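Local coordinates for protein hypoxanthine-guanine phosphoribosyltransferase (HGPRT) (Schistosoma mansoni, PDB 5IPF) that probably catalyses transfer of a phosphoribosyl group to hypoxanthine or guanine, giving IMP or GMP in purine salvage, and binds IMP, at residues A[57-60]-A[61-65]. Sequence-based numbering, arbitrary orientation.
Sequences VLIP and NGMIK
The flat peptide group joining Pro60 to Asn61 meets the first turn of helix 61-81 through its carbonyl. In the plane of that carbonyl the oxygen takes the N-H of Ile64, with Ile64 N 3.1 Å from Pro60 O and an N-H...O angle of 156°. CG1 of Ile64 and CB of Met63 flank the same oxygen. The other flat group, the Asn61 amide, turns away from Pro60, and its ND2 makes a weak hydrogen bond to His228 O. Met63, fully extended from CB onward (chi1 -175°), brings its sulfur past one corner of the puckered proline ring, Pro60 CD lying 4.3 Å from Met63 SD, while its methyl leads away. The sulfur also comes within 4.2 Å of Ile59 CG2. That branched methyl meets Ile64 CG1 at 3.6 Å, the two isoleucines crossing at about a right angle; both also touch Ile230. Unbranched, flexible methionine suits the subunit boundary, where Met63 packs on Phe39 of the second subunit, and beta-branched Ile59 suits a strand end packed against Phe206. Proline's restricted phi and missing N-H cost nothing at the N-cap position; Asn61 N is bonded to His229 ND1 and Gly62 N to Asp66 OD2 of the second subunit. After a classic beta bulge at Leu58 and Ile59 opposite Ile230, strand 54-59 of a three-stranded antiparallel sheet passes directly into helix 61-81: a strand-to-helix junction at a subunit interface.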
loop_
_atom_site.group_PDB
_atom_site.type_symbol
_atom_site.label_atom_id
_atom_site.label_comp_id
_atom_site.label_asym_id
_atom_site.label_seq_id
_atom_site.Cartn_x
_atom_site.Cartn_y
_atom_site.Cartn_z
ATOM N N VAL A 57 -6.942 -19.887 -5.052
ATOM C CA VAL A 57 -7.098 -18.644 -4.307
ATOM C C VAL A 57 -8.535 -18.171 -4.460
ATOM O O VAL A 57 -9.041 -18.053 -5.582
ATOM C CB VAL A 57 -6.115 -17.575 -4.809
ATOM C CG1 VAL A 57 -6.345 -16.269 -4.073
ATOM C CG2 VAL A 57 -4.681 -18.049 -4.645
ATOM N N LEU A 58 -9.199 -17.904 -3.335
ATOM C CA LEU A 58 -10.583 -17.443 -3.379
ATOM C C LEU A 58 -10.660 -15.919 -3.436
ATOM O O LEU A 58 -11.239 -15.356 -4.371
ATOM C CB LEU A 58 -11.363 -17.982 -2.174
ATOM C CG LEU A 58 -12.883 -17.914 -2.352
ATOM C CD1 LEU A 58 -13.326 -18.822 -3.492
ATOM C CD2 LEU A 58 -13.617 -18.260 -1.066
ATOM N N ILE A 59 -10.086 -15.241 -2.447
ATOM C CA ILE A 59 -10.076 -13.780 -2.427
ATOM C C ILE A 59 -8.638 -13.290 -2.299
ATOM O O ILE A 59 -8.002 -13.505 -1.256
ATOM C CB ILE A 59 -10.947 -13.225 -1.288
ATOM C CG1 ILE A 59 -12.303 -13.930 -1.253
ATOM C CG2 ILE A 59 -11.156 -11.731 -1.464
ATOM C CD1 ILE A 59 -13.249 -13.378 -0.214
ATOM N N PRO A 60 -8.083 -12.647 -3.325
ATOM C CA PRO A 60 -6.738 -12.074 -3.192
ATOM C C PRO A 60 -6.710 -10.954 -2.163
ATOM O O PRO A 60 -7.721 -10.304 -1.887
ATOM C CB PRO A 60 -6.434 -11.549 -4.600
ATOM C CG PRO A 60 -7.314 -12.356 -5.498
ATOM C CD PRO A 60 -8.570 -12.597 -4.713
ATOM N N ASN A 61 -5.519 -10.732 -1.602
ATOM C CA ASN A 61 -5.358 -9.773 -0.511
ATOM C C ASN A 61 -5.786 -8.368 -0.934
ATOM O O ASN A 61 -6.570 -7.701 -0.240
ATOM C CB ASN A 61 -3.900 -9.796 -0.045
ATOM C CG ASN A 61 -3.625 -8.816 1.070
ATOM O OD1 ASN A 61 -3.370 -7.639 0.823
ATOM N ND2 ASN A 61 -3.660 -9.299 2.307
ATOM N N GLY A 62 -5.289 -7.906 -2.084
ATOM C CA GLY A 62 -5.628 -6.571 -2.545
ATOM C C GLY A 62 -7.111 -6.372 -2.778
ATOM O O GLY A 62 -7.633 -5.273 -2.573
ATOM N N MET A 63 -7.812 -7.424 -3.209
ATOM C CA MET A 63 -9.262 -7.334 -3.338
ATOM C C MET A 63 -9.922 -7.162 -1.975
ATOM O O MET A 63 -10.905 -6.419 -1.842
ATOM C CB MET A 63 -9.799 -8.574 -4.051
ATOM C CG MET A 63 -11.283 -8.515 -4.348
ATOM S SD MET A 63 -11.868 -9.961 -5.246
ATOM C CE MET A 63 -13.637 -9.706 -5.145
ATOM N N ILE A 64 -9.392 -7.838 -0.951
ATOM C CA ILE A 64 -9.886 -7.643 0.409
ATOM C C ILE A 64 -9.759 -6.182 0.809
ATOM O O ILE A 64 -10.717 -5.568 1.291
ATOM C CB ILE A 64 -9.137 -8.551 1.399
ATOM C CG1 ILE A 64 -9.222 -10.014 0.973
ATOM C CG2 ILE A 64 -9.687 -8.362 2.809
ATOM C CD1 ILE A 64 -8.472 -10.950 1.893
ATOM N N LYS A 65 -8.569 -5.601 0.613
ATOM C CA LYS A 65 -8.368 -4.204 1.002
ATOM C C LYS A 65 -9.285 -3.268 0.215
ATOM O O LYS A 65 -9.888 -2.345 0.788
ATOM C CB LYS A 65 -6.900 -3.820 0.818
ATOM C CG LYS A 65 -5.949 -4.617 1.703
ATOM C CD LYS A 65 -4.509 -4.149 1.559
ATOM C CE LYS A 65 -3.587 -4.917 2.498
ATOM N NZ LYS A 65 -2.160 -4.514 2.345
#